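Local coordinates for protein citrate synthase (Sulfolobus solfataricus, PDB 1O7X) that belongs to the citrate synthase family of mainly helical enzymes and assembles from two subunits, at residues A[112-123]-A[196-206]. Sequence-based numbering, arbitrary orientation.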
loop_
_atom_site.group_PDB
_atom_site.type_symbol
_atom_site.label_atom_id
_atom_site.label_comp_id
_atom_site.label_asym_id
_atom_site.label_seq_id
_atom_site.Cartn_x
_atom_site.Cartn_y
_atom_site.Cartn_z
ATOM N N TRP A 112 4.711 -16.068 -7.129
ATOM C CA TRP A 112 5.118 -15.382 -8.348
ATOM C C TRP A 112 5.714 -16.377 -9.340
ATOM O O TRP A 112 6.239 -17.431 -8.989
ATOM C CB TRP A 112 6.163 -14.290 -8.093
ATOM C CG TRP A 112 5.484 -13.059 -7.582
ATOM C CD1 TRP A 112 5.382 -12.616 -6.298
ATOM C CD2 TRP A 112 4.737 -12.131 -8.385
ATOM N NE1 TRP A 112 4.643 -11.463 -6.250
ATOM C CE2 TRP A 112 4.243 -11.135 -7.511
ATOM C CE3 TRP A 112 4.459 -12.056 -9.753
ATOM C CZ2 TRP A 112 3.486 -10.065 -7.961
ATOM C CZ3 TRP A 112 3.696 -10.990 -10.195
ATOM C CH2 TRP A 112 3.235 -10.009 -9.301
ATOM N N LYS A 113 5.672 -16.011 -10.611
ATOM C CA LYS A 113 6.272 -16.762 -11.682
ATOM C C LYS A 113 5.841 -18.219 -11.736
ATOM O O LYS A 113 6.680 -19.122 -11.812
ATOM C CB LYS A 113 7.806 -16.693 -11.599
ATOM C CG LYS A 113 8.385 -15.314 -11.837
ATOM C CD LYS A 113 9.884 -15.361 -12.063
ATOM C CE LYS A 113 10.700 -15.288 -10.793
ATOM N NZ LYS A 113 11.924 -16.153 -10.836
ATOM N N GLU A 114 4.564 -18.506 -11.658
ATOM C CA GLU A 114 4.015 -19.835 -11.799
ATOM C C GLU A 114 2.950 -19.589 -12.898
ATOM O O GLU A 114 3.178 -19.865 -14.066
ATOM C CB GLU A 114 3.339 -20.447 -10.612
ATOM C CG GLU A 114 4.135 -20.941 -9.433
ATOM C CD GLU A 114 3.377 -22.006 -8.650
ATOM O OE1 GLU A 114 2.130 -22.080 -8.771
ATOM O OE2 GLU A 114 4.038 -22.787 -7.923
ATOM N N ASN A 115 1.935 -18.818 -12.505
ATOM C CA ASN A 115 0.865 -18.491 -13.435
ATOM C C ASN A 115 0.306 -17.088 -13.284
ATOM O O ASN A 115 -0.907 -16.874 -13.190
ATOM C CB ASN A 115 -0.199 -19.578 -13.224
ATOM C CG ASN A 115 -0.722 -20.153 -14.524
ATOM O OD1 ASN A 115 -1.359 -21.208 -14.517
ATOM N ND2 ASN A 115 -0.472 -19.476 -15.646
ATOM N N ASP A 116 1.152 -16.066 -13.348
ATOM C CA ASP A 116 0.789 -14.670 -13.204
ATOM C C ASP A 116 -0.405 -14.250 -14.038
ATOM O O ASP A 116 -1.393 -13.729 -13.511
ATOM C CB ASP A 116 2.005 -13.780 -13.481
ATOM C CG ASP A 116 3.188 -14.106 -12.587
ATOM O OD1 ASP A 116 3.017 -14.889 -11.621
ATOM O OD2 ASP A 116 4.316 -13.597 -12.820
ATOM N N LYS A 117 -0.350 -14.454 -15.347
ATOM C CA LYS A 117 -1.407 -14.100 -16.283
ATOM C C LYS A 117 -2.770 -14.662 -15.923
ATOM O O LYS A 117 -3.774 -13.950 -15.918
ATOM C CB LYS A 117 -1.039 -14.623 -17.679
ATOM C CG LYS A 117 0.187 -13.924 -18.232
ATOM C CD LYS A 117 0.856 -14.766 -19.306
ATOM C CE LYS A 117 2.349 -14.466 -19.380
ATOM N NZ LYS A 117 2.805 -14.616 -20.796
ATOM N N GLU A 118 -2.810 -15.954 -15.582
ATOM C CA GLU A 118 -4.072 -16.578 -15.206
ATOM C C GLU A 118 -4.585 -15.984 -13.897
ATOM O O GLU A 118 -5.765 -15.714 -13.692
ATOM C CB GLU A 118 -3.928 -18.096 -15.102
ATOM C CG GLU A 118 -5.263 -18.788 -14.855
ATOM C CD GLU A 118 -5.199 -20.296 -14.721
ATOM O OE1 GLU A 118 -4.096 -20.886 -14.710
ATOM O OE2 GLU A 118 -6.298 -20.909 -14.621
ATOM N N LYS A 119 -3.646 -15.739 -12.985
ATOM C CA LYS A 119 -3.948 -15.160 -11.684
ATOM C C LYS A 119 -4.451 -13.747 -11.886
ATOM O O LYS A 119 -5.452 -13.410 -11.257
ATOM C CB LYS A 119 -2.743 -15.269 -10.779
ATOM C CG LYS A 119 -2.876 -15.323 -9.283
ATOM C CD LYS A 119 -4.236 -15.699 -8.752
ATOM C CE LYS A 119 -4.353 -15.334 -7.281
ATOM N NZ LYS A 119 -4.299 -16.533 -6.403
ATOM N N ALA A 120 -3.836 -12.948 -12.755
ATOM C CA ALA A 120 -4.305 -11.581 -13.002
ATOM C C ALA A 120 -5.707 -11.596 -13.581
ATOM O O ALA A 120 -6.608 -10.866 -13.171
ATOM C CB ALA A 120 -3.351 -10.803 -13.882
ATOM N N ILE A 121 -5.989 -12.530 -14.481
ATOM C CA ILE A 121 -7.329 -12.718 -15.043
ATOM C C ILE A 121 -8.338 -12.977 -13.920
ATOM O O ILE A 121 -9.425 -12.390 -13.937
ATOM C CB ILE A 121 -7.384 -13.875 -16.063
ATOM C CG1 ILE A 121 -6.675 -13.482 -17.369
ATOM C CG2 ILE A 121 -8.792 -14.367 -16.371
ATOM C CD1 ILE A 121 -6.094 -14.738 -18.004
ATOM N N SER A 122 -7.959 -13.829 -12.961
ATOM C CA SER A 122 -8.883 -14.125 -11.875
ATOM C C SER A 122 -9.109 -12.917 -10.984
ATOM O O SER A 122 -10.209 -12.762 -10.448
ATOM C CB SER A 122 -8.486 -15.352 -11.069
ATOM O OG SER A 122 -7.422 -15.042 -10.193
ATOM N N ILE A 123 -8.144 -12.021 -10.874
ATOM C CA ILE A 123 -8.247 -10.819 -10.075
ATOM C C ILE A 123 -9.113 -9.769 -10.729
ATOM O O ILE A 123 -9.908 -9.120 -10.037
ATOM C CB ILE A 123 -6.854 -10.240 -9.735
ATOM C CG1 ILE A 123 -6.064 -11.343 -9.008
ATOM C CG2 ILE A 123 -6.995 -8.967 -8.924
ATOM C CD1 ILE A 123 -4.866 -10.995 -8.186
ATOM N N ALA A 196 5.133 -5.246 -4.923
ATOM C CA ALA A 196 5.555 -6.378 -5.741
ATOM C C ALA A 196 7.067 -6.509 -5.721
ATOM O O ALA A 196 7.561 -7.644 -5.740
ATOM C CB ALA A 196 4.993 -6.208 -7.145
ATOM N N SER A 197 7.877 -5.458 -5.612
ATOM C CA SER A 197 9.318 -5.661 -5.548
ATOM C C SER A 197 9.736 -6.553 -4.393
ATOM O O SER A 197 10.822 -7.120 -4.484
ATOM C CB SER A 197 10.062 -4.335 -5.410
ATOM O OG SER A 197 10.069 -3.946 -4.041
ATOM N N THR A 198 9.004 -6.707 -3.296
ATOM C CA THR A 198 9.390 -7.578 -2.196
ATOM C C THR A 198 8.821 -8.976 -2.385
ATOM O O THR A 198 8.922 -9.819 -1.502
ATOM C CB THR A 198 8.903 -7.063 -0.827
ATOM O OG1 THR A 198 7.490 -7.264 -0.758
ATOM C CG2 THR A 198 9.203 -5.585 -0.668
ATOM N N LEU A 199 8.068 -9.163 -3.440
ATOM C CA LEU A 199 7.370 -10.336 -3.872
ATOM C C LEU A 199 6.105 -10.592 -3.059
ATOM O O LEU A 199 5.674 -11.730 -2.876
ATOM C CB LEU A 199 8.215 -11.581 -3.991
ATOM C CG LEU A 199 9.387 -11.601 -4.974
ATOM C CD1 LEU A 199 9.912 -13.034 -5.096
ATOM C CD2 LEU A 199 9.017 -11.090 -6.358
ATOM N N SER A 200 5.487 -9.510 -2.603
ATOM C CA SER A 200 4.234 -9.626 -1.865
ATOM C C SER A 200 3.199 -10.139 -2.866
ATOM O O SER A 200 3.449 -10.183 -4.080
ATOM C CB SER A 200 3.844 -8.262 -1.288
ATOM O OG SER A 200 2.535 -8.243 -0.742
ATOM N N ASP A 201 1.987 -10.476 -2.432
ATOM C CA ASP A 201 1.043 -11.011 -3.410
ATOM C C ASP A 201 0.414 -9.930 -4.268
ATOM O O ASP A 201 0.586 -8.723 -4.063
ATOM C CB ASP A 201 0.108 -11.894 -2.582
ATOM C CG ASP A 201 -0.773 -11.002 -1.735
ATOM O OD1 ASP A 201 -0.261 -10.566 -0.681
ATOM O OD2 ASP A 201 -1.886 -10.712 -2.231
ATOM N N MET A 202 -0.385 -10.316 -5.267
ATOM C CA MET A 202 -0.985 -9.393 -6.220
ATOM C C MET A 202 -2.101 -8.625 -5.548
ATOM O O MET A 202 -2.206 -7.405 -5.756
ATOM C CB MET A 202 -1.433 -10.074 -7.505
ATOM C CG MET A 202 -0.281 -10.606 -8.334
ATOM S SD MET A 202 -0.719 -11.247 -9.970
ATOM C CE MET A 202 -2.137 -12.220 -9.603
ATOM N N TYR A 203 -2.868 -9.309 -4.696
ATOM C CA TYR A 203 -3.948 -8.613 -3.978
ATOM C C TYR A 203 -3.346 -7.572 -3.041
ATOM O O TYR A 203 -3.818 -6.438 -2.962
ATOM C CB TYR A 203 -4.835 -9.524 -3.183
ATOM C CG TYR A 203 -5.699 -10.481 -3.962
ATOM C CD1 TYR A 203 -5.430 -11.845 -3.915
ATOM C CD2 TYR A 203 -6.787 -10.046 -4.709
ATOM C CE1 TYR A 203 -6.199 -12.748 -4.590
ATOM C CE2 TYR A 203 -7.579 -10.958 -5.393
ATOM C CZ TYR A 203 -7.287 -12.304 -5.313
ATOM O OH TYR A 203 -8.059 -13.229 -6.002
ATOM N N SER A 204 -2.218 -7.921 -2.410
ATOM C CA SER A 204 -1.547 -6.922 -1.581
ATOM C C SER A 204 -1.018 -5.749 -2.389
ATOM O O SER A 204 -1.107 -4.588 -1.962
ATOM C CB SER A 204 -0.487 -7.628 -0.756
ATOM O OG SER A 204 -1.106 -8.284 0.336
ATOM N N SER A 205 -0.486 -5.969 -3.603
ATOM C CA SER A 205 0.026 -4.847 -4.398
ATOM C C SER A 205 -1.118 -3.927 -4.801
ATOM O O SER A 205 -1.054 -2.701 -4.833
ATOM C CB SER A 205 0.834 -5.400 -5.569
ATOM O OG SER A 205 1.490 -6.571 -5.135
ATOM N N LEU A 206 -2.249 -4.568 -5.114
ATOM C CA LEU A 206 -3.437 -3.767 -5.428
ATOM C C LEU A 206 -3.816 -2.934 -4.202
ATOM O O LEU A 206 -4.014 -1.718 -4.296
ATOM C CB LEU A 206 -4.531 -4.671 -5.970
ATOM C CG LEU A 206 -4.467 -5.013 -7.469
ATOM C CD1 LEU A 206 -5.580 -5.985 -7.850
ATOM C CD2 LEU A 206 -4.604 -3.774 -8.332
#
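With CG anti to its carbonyl carbon (chi1 -80°), Trp112 turns its indole into the bend between helices 187-197 and 202-213, while Met202 runs out extended and then bends at its last torsion (chi3 -45°), carrying CE between Lys119 and Ile123. Trp112 NE1 donates in the ring plane to Ser200 O at 2.8 Å, a nearly straight bond that, with the packing of Leu199 and Met202, helps hold the rotation of the indole. Leu199, which closes helix 187-197 with a Schellman motif, lays CD2 over one indole face. Met202 CG lies 3.7 Å from Trp112 CH2, and its sulfur makes an oblique Met-aromatic contact, SD 4.8 Å from the centroid of the Trp112 six-membered ring. Farther along, Met202 is a knob in the hole formed by Asp116, Lys119, Ala120 and Ile123. Ile123 CD1 sits over the Tyr203 ring in a CH-pi contact, 3.9 Å from its centroid, and Ile123 CG2 meets Leu206 CD1 at 3.5 Å. The short axes of 116-123 and 202-206 cross at -53°, 11.5 Å apart. Helix 330-352 touches Trp112, Ala196 and Leu206, helix 92-106 packs on Tyr203, and the second subunit meets the bend at Thr198, Leu199 and Ser200, placing this helix junction in the dimer interface.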